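Local coordinates for protein digeranylgeranylglycerophospholipid reductase (Sulfolobus acidocaldarius, PDB 4OPC) that reduces the double bonds of geranylgeranyl chains in archaeal membrane lipid precursors, using a bound FAD, to give saturated phytanyl lipids, at residues A186-H200 and W218-G232. Sequence-based numbering, arbitrary orientation.
Sequences AYREVLLTKEDIEDH and WYFPKGKNKVNVGLG. With FDA (dihydroflavine-adenine dinucleotide), chain B.
Tyr187, Glu189 and Leu191 pair with Leu231, Val229 and Val227 through two N-H...O bonds each, which identifies strands 186-193 and 226-232 as antiparallel neighbours; a hairpin joins the latter to strand 218-221 within the large sheet of the catalytic domain. At the flavin end, Ala186 CB lies 3.5 Å from C7M of the reduced cofactor, and Trp218 CH2 is 3.8 Å from its C6, so this end of the sheet lines the flavin pocket; Trp218 also touches the bound phospholipid. Arg188 CB packs obliquely on the same indole, 3.7 Å from Trp218 CZ2. Gly230 is the non-hydrogen-bonded partner of Arg188, and a CB there would collide with Tyr187 O and with Arg188 CB. Further along, Val190 CG2 rests against Asn228 ND2, and its CG1, anti to the backbone N (chi1 171°), meets Lys226 CG at 3.8 Å.

Past the strand, Ile197 N donates to Lys224 O at 2.9 Å, bringing the isoleucine over the hairpin: its CD1 reaches Gly223 O and Lys226 O, while CG2 approaches the edge of the Tyr219 ring. Tyr219 OH is held by Asp256. Lys224, bent at chi2 and chi3, lays CD over one face of His200, a CH-pi contact 3.5 Å from the ring centroid and 20° off its normal. A serine in place of His200 would probably leave the methylenes of Lys224 without the flat surface they lie on, freeing that chain to swing.

In the second shell, Cys48 O accepts a bond from Asn228 ND2, helping to fix the amide. Its other end, Asn228 OD1, takes the Trp218 NE1 hydrogen at 3.0 Å, nearly straight at 172° and in the indole plane.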
# COMPACT_ATOMS: atom_id res chain seq x y z
N ALA A 186 -7.36 -7.70 6.37
CA ALA A 186 -6.26 -8.08 7.23
C ALA A 186 -6.56 -7.67 8.67
O ALA A 186 -7.28 -6.69 8.91
CB ALA A 186 -4.96 -7.47 6.74
N TYR A 187 -6.05 -8.43 9.63
CA TYR A 187 -6.36 -8.24 11.03
C TYR A 187 -5.12 -8.53 11.83
O TYR A 187 -4.38 -9.47 11.49
CB TYR A 187 -7.46 -9.22 11.45
CG TYR A 187 -7.74 -9.22 12.93
CD1 TYR A 187 -8.55 -8.25 13.50
CD2 TYR A 187 -7.16 -10.17 13.77
CE1 TYR A 187 -8.78 -8.23 14.85
CE2 TYR A 187 -7.40 -10.15 15.13
CZ TYR A 187 -8.21 -9.19 15.66
OH TYR A 187 -8.47 -9.13 17.02
N ARG A 188 -4.87 -7.77 12.89
CA ARG A 188 -3.71 -8.03 13.73
C ARG A 188 -3.95 -7.67 15.18
O ARG A 188 -4.81 -6.84 15.51
CB ARG A 188 -2.48 -7.25 13.22
CG ARG A 188 -2.56 -5.71 13.34
CD ARG A 188 -2.08 -5.22 14.72
NE ARG A 188 -2.03 -3.76 14.85
CZ ARG A 188 -3.09 -3.00 15.11
NH1 ARG A 188 -4.29 -3.55 15.24
NH2 ARG A 188 -2.95 -1.68 15.24
N GLU A 189 -3.14 -8.28 16.05
CA GLU A 189 -3.06 -7.89 17.45
C GLU A 189 -1.61 -7.64 17.83
O GLU A 189 -0.69 -8.17 17.20
CB GLU A 189 -3.67 -8.97 18.36
CG GLU A 189 -5.08 -9.32 17.95
CD GLU A 189 -5.75 -10.34 18.84
OE1 GLU A 189 -5.04 -11.09 19.56
OE2 GLU A 189 -7.00 -10.39 18.81
N VAL A 190 -1.39 -6.80 18.83
CA VAL A 190 -0.06 -6.69 19.43
C VAL A 190 -0.14 -7.29 20.82
O VAL A 190 -0.97 -6.89 21.63
CB VAL A 190 0.45 -5.24 19.47
CG1 VAL A 190 1.73 -5.16 20.29
CG2 VAL A 190 0.68 -4.73 18.06
N LEU A 191 0.73 -8.27 21.08
CA LEU A 191 0.72 -9.01 22.34
C LEU A 191 2.12 -9.12 22.94
O LEU A 191 3.11 -9.11 22.22
CB LEU A 191 0.18 -10.43 22.10
CG LEU A 191 -1.27 -10.52 21.62
CD1 LEU A 191 -1.37 -11.51 20.48
CD2 LEU A 191 -2.17 -10.94 22.76
N LEU A 192 2.18 -9.22 24.26
CA LEU A 192 3.42 -9.58 24.94
C LEU A 192 3.64 -11.08 24.83
O LEU A 192 2.69 -11.85 24.68
CB LEU A 192 3.35 -9.18 26.42
CG LEU A 192 3.06 -7.70 26.67
CD1 LEU A 192 3.11 -7.36 28.16
CD2 LEU A 192 4.03 -6.83 25.89
N THR A 193 4.91 -11.51 24.88
CA THR A 193 5.25 -12.93 24.79
C THR A 193 5.82 -13.45 26.11
O THR A 193 6.38 -12.69 26.90
CB THR A 193 6.26 -13.21 23.67
OG1 THR A 193 7.51 -12.59 23.99
CG2 THR A 193 5.75 -12.67 22.34
N LYS A 194 5.68 -14.75 26.33
CA LYS A 194 6.11 -15.38 27.58
C LYS A 194 7.57 -15.80 27.51
O LYS A 194 8.23 -15.99 28.53
CB LYS A 194 5.26 -16.61 27.88
CG LYS A 194 3.76 -16.40 27.77
CD LYS A 194 3.04 -17.70 28.11
CE LYS A 194 1.62 -17.73 27.56
NZ LYS A 194 0.96 -19.03 27.83
N GLU A 195 8.05 -15.98 26.28
CA GLU A 195 9.42 -16.41 26.04
C GLU A 195 10.07 -15.39 25.11
O GLU A 195 9.40 -14.79 24.26
CB GLU A 195 9.41 -17.80 25.38
CG GLU A 195 10.59 -18.68 25.72
CD GLU A 195 10.33 -20.14 25.42
OE1 GLU A 195 9.15 -20.53 25.31
OE2 GLU A 195 11.31 -20.92 25.29
N ASP A 196 11.37 -15.17 25.29
CA ASP A 196 12.13 -14.27 24.43
C ASP A 196 11.94 -14.66 22.97
O ASP A 196 11.91 -15.84 22.63
CB ASP A 196 13.63 -14.30 24.76
CG ASP A 196 13.94 -13.66 26.09
OD1 ASP A 196 13.07 -12.93 26.62
OD2 ASP A 196 15.06 -13.87 26.60
N ILE A 197 11.79 -13.66 22.12
CA ILE A 197 11.61 -13.90 20.71
C ILE A 197 12.93 -14.22 20.04
O ILE A 197 13.88 -13.43 20.10
CB ILE A 197 10.95 -12.68 20.05
CG1 ILE A 197 9.57 -12.45 20.68
CG2 ILE A 197 10.85 -12.88 18.55
CD1 ILE A 197 8.84 -11.20 20.17
N GLU A 198 13.00 -15.39 19.41
CA GLU A 198 14.18 -15.81 18.67
C GLU A 198 14.37 -14.94 17.44
O GLU A 198 13.42 -14.69 16.70
CB GLU A 198 14.04 -17.28 18.23
CG GLU A 198 14.24 -18.29 19.35
CD GLU A 198 15.69 -18.41 19.77
OE1 GLU A 198 16.46 -19.09 19.06
OE2 GLU A 198 16.06 -17.83 20.81
N ASP A 199 15.60 -14.47 17.23
CA ASP A 199 15.94 -13.64 16.08
C ASP A 199 14.94 -12.50 15.94
O ASP A 199 14.29 -12.34 14.91
CB ASP A 199 15.98 -14.48 14.81
CG ASP A 199 17.07 -15.51 14.83
OD1 ASP A 199 18.18 -15.19 15.32
OD2 ASP A 199 16.83 -16.65 14.38
N HIS A 200 14.80 -11.72 17.01
CA HIS A 200 13.76 -10.71 17.07
C HIS A 200 13.97 -9.55 16.08
O HIS A 200 13.08 -8.73 15.91
CB HIS A 200 13.58 -10.18 18.50
CG HIS A 200 14.59 -9.15 18.90
ND1 HIS A 200 15.90 -9.47 19.21
CD2 HIS A 200 14.49 -7.81 19.05
CE1 HIS A 200 16.55 -8.37 19.53
NE2 HIS A 200 15.72 -7.35 19.44
N TRP A 218 1.54 -13.41 9.68
CA TRP A 218 2.81 -12.80 10.02
C TRP A 218 3.03 -12.69 11.51
O TRP A 218 2.08 -12.71 12.30
CB TRP A 218 2.95 -11.42 9.37
CG TRP A 218 2.10 -10.32 9.96
CD1 TRP A 218 2.39 -9.57 11.06
CD2 TRP A 218 0.87 -9.81 9.43
NE1 TRP A 218 1.40 -8.64 11.27
CE2 TRP A 218 0.45 -8.77 10.28
CE3 TRP A 218 0.06 -10.15 8.33
CZ2 TRP A 218 -0.72 -8.05 10.05
CZ3 TRP A 218 -1.10 -9.45 8.12
CH2 TRP A 218 -1.48 -8.40 8.97
N TYR A 219 4.30 -12.53 11.88
CA TYR A 219 4.74 -12.41 13.26
C TYR A 219 5.89 -11.40 13.18
O TYR A 219 7.01 -11.74 12.79
CB TYR A 219 5.19 -13.80 13.75
CG TYR A 219 5.70 -13.92 15.17
CD1 TYR A 219 7.00 -13.55 15.50
CD2 TYR A 219 4.90 -14.47 16.17
CE1 TYR A 219 7.49 -13.70 16.78
CE2 TYR A 219 5.38 -14.62 17.47
CZ TYR A 219 6.68 -14.24 17.76
OH TYR A 219 7.19 -14.38 19.03
N PHE A 220 5.58 -10.14 13.50
CA PHE A 220 6.51 -9.03 13.34
C PHE A 220 6.95 -8.57 14.74
O PHE A 220 6.18 -7.88 15.43
CB PHE A 220 5.83 -7.85 12.62
CG PHE A 220 5.58 -8.06 11.15
CD1 PHE A 220 5.98 -9.19 10.47
CD2 PHE A 220 4.93 -7.06 10.43
CE1 PHE A 220 5.74 -9.33 9.10
CE2 PHE A 220 4.69 -7.19 9.09
CZ PHE A 220 5.10 -8.32 8.41
N PRO A 221 8.17 -8.93 15.17
CA PRO A 221 8.56 -8.54 16.54
C PRO A 221 8.70 -7.03 16.69
O PRO A 221 9.27 -6.35 15.82
CB PRO A 221 9.92 -9.23 16.73
CG PRO A 221 9.92 -10.38 15.73
CD PRO A 221 9.17 -9.81 14.55
N LYS A 222 8.17 -6.52 17.80
CA LYS A 222 8.30 -5.11 18.16
C LYS A 222 9.25 -4.93 19.34
O LYS A 222 9.34 -3.84 19.92
CB LYS A 222 6.92 -4.54 18.50
CG LYS A 222 6.06 -4.23 17.28
CD LYS A 222 4.71 -3.65 17.70
CE LYS A 222 3.93 -3.09 16.51
NZ LYS A 222 4.48 -1.79 16.04
N GLY A 223 9.95 -6.00 19.69
CA GLY A 223 10.88 -6.00 20.81
C GLY A 223 11.24 -7.45 21.10
O GLY A 223 10.90 -8.34 20.32
N LYS A 224 11.91 -7.68 22.22
CA LYS A 224 12.32 -9.02 22.60
C LYS A 224 11.15 -9.83 23.13
O LYS A 224 11.20 -11.06 23.16
CB LYS A 224 13.42 -8.95 23.66
CG LYS A 224 14.74 -8.36 23.18
CD LYS A 224 15.62 -9.43 22.58
CE LYS A 224 15.93 -10.52 23.60
NZ LYS A 224 16.57 -11.71 22.97
N ASN A 225 10.09 -9.14 23.56
CA ASN A 225 8.96 -9.78 24.21
C ASN A 225 7.62 -9.17 23.80
O ASN A 225 6.66 -9.19 24.56
CB ASN A 225 9.10 -9.73 25.74
CG ASN A 225 10.18 -10.67 26.26
OD1 ASN A 225 9.92 -11.85 26.51
ND2 ASN A 225 11.39 -10.15 26.41
N LYS A 226 7.55 -8.64 22.58
CA LYS A 226 6.33 -8.01 22.10
C LYS A 226 6.24 -8.22 20.60
O LYS A 226 7.24 -8.08 19.89
CB LYS A 226 6.32 -6.51 22.44
CG LYS A 226 5.07 -5.78 21.96
CD LYS A 226 4.90 -4.40 22.61
CE LYS A 226 6.11 -3.52 22.42
NZ LYS A 226 5.96 -2.22 23.16
N VAL A 227 5.06 -8.57 20.12
CA VAL A 227 4.91 -8.93 18.72
C VAL A 227 3.59 -8.45 18.12
O VAL A 227 2.56 -8.44 18.79
CB VAL A 227 5.07 -10.47 18.52
CG1 VAL A 227 3.97 -11.25 19.24
CG2 VAL A 227 5.11 -10.84 17.03
N ASN A 228 3.67 -8.01 16.87
CA ASN A 228 2.51 -7.70 16.04
C ASN A 228 2.25 -8.96 15.19
O ASN A 228 3.06 -9.32 14.33
CB ASN A 228 2.82 -6.45 15.19
CG ASN A 228 1.67 -6.01 14.29
OD1 ASN A 228 1.07 -6.82 13.58
ND2 ASN A 228 1.38 -4.71 14.30
N VAL A 229 1.15 -9.65 15.48
CA VAL A 229 0.84 -10.91 14.81
C VAL A 229 -0.51 -10.78 14.11
O VAL A 229 -1.46 -10.23 14.66
CB VAL A 229 0.86 -12.12 15.80
CG1 VAL A 229 0.05 -11.82 17.06
CG2 VAL A 229 0.37 -13.38 15.13
N GLY A 230 -0.59 -11.25 12.87
CA GLY A 230 -1.82 -11.08 12.13
C GLY A 230 -1.88 -11.91 10.86
O GLY A 230 -1.01 -12.75 10.60
N LEU A 231 -2.92 -11.67 10.08
CA LEU A 231 -3.06 -12.33 8.79
C LEU A 231 -3.86 -11.48 7.83
O LEU A 231 -4.60 -10.58 8.23
CB LEU A 231 -3.73 -13.71 8.92
CG LEU A 231 -5.25 -13.72 9.05
CD1 LEU A 231 -5.80 -15.11 8.69
CD2 LEU A 231 -5.70 -13.32 10.45
N GLY A 232 -3.70 -11.78 6.55
CA GLY A 232 -4.50 -11.19 5.49
C GLY A 232 -5.09 -12.31 4.67
O GLY A 232 -4.43 -13.35 4.46
PA FDA B . -4.79 5.58 6.08
O1A FDA B . -6.00 4.74 6.06
O2A FDA B . -3.68 5.20 7.06
O5B FDA B . -5.20 7.08 6.39
C5B FDA B . -6.38 7.65 5.80
C4B FDA B . -6.82 8.79 6.69
O4B FDA B . -7.88 9.51 6.04
C3B FDA B . -7.34 8.37 8.06
O3B FDA B . -6.57 8.96 9.11
C2B FDA B . -8.82 8.80 8.04
O2B FDA B . -9.29 9.24 9.31
C1B FDA B . -8.80 9.94 7.03
N9A FDA B . -10.04 10.23 6.33
C8A FDA B . -10.77 9.37 5.53
N7A FDA B . -11.81 9.93 4.96
C5A FDA B . -11.76 11.24 5.40
C6A FDA B . -12.55 12.37 5.11
N6A FDA B . -13.56 12.36 4.23
N1A FDA B . -12.20 13.54 5.67
C2A FDA B . -11.17 13.57 6.51
N3A FDA B . -10.32 12.58 6.83
C4A FDA B . -10.66 11.45 6.21
N1 FDA B . 1.94 -1.54 5.14
C2 FDA B . 3.28 -1.52 5.44
O2 FDA B . 4.06 -0.76 4.86
N3 FDA B . 3.71 -2.36 6.43
C4 FDA B . 2.96 -3.31 7.10
O4 FDA B . 3.45 -3.90 8.06
C4X FDA B . 1.61 -3.33 6.71
N5 FDA B . 0.76 -4.21 7.32
C5X FDA B . -0.61 -4.04 7.22
C6 FDA B . -1.47 -4.74 8.05
C7 FDA B . -2.84 -4.52 8.03
C7M FDA B . -3.71 -5.21 9.04
C8 FDA B . -3.37 -3.60 7.12
C8M FDA B . -4.85 -3.29 7.12
C9 FDA B . -2.51 -2.90 6.26
C9A FDA B . -1.14 -3.10 6.32
N10 FDA B . -0.23 -2.38 5.50
C10 FDA B . 1.11 -2.42 5.79
C1' FDA B . -0.70 -1.34 4.55
C2' FDA B . -0.58 0.06 5.18
O2' FDA B . -1.08 0.06 6.52
C3' FDA B . -1.38 1.08 4.36
O3' FDA B . -1.06 0.90 2.99
C4' FDA B . -1.09 2.55 4.69
O4' FDA B . -1.13 2.80 6.10
C5' FDA B . -2.06 3.47 3.98
O5' FDA B . -1.83 4.84 4.39
P FDA B . -2.83 5.98 3.91
O1P FDA B . -2.32 7.24 4.47
O2P FDA B . -3.08 5.91 2.41
O3P FDA B . -4.24 5.59 4.57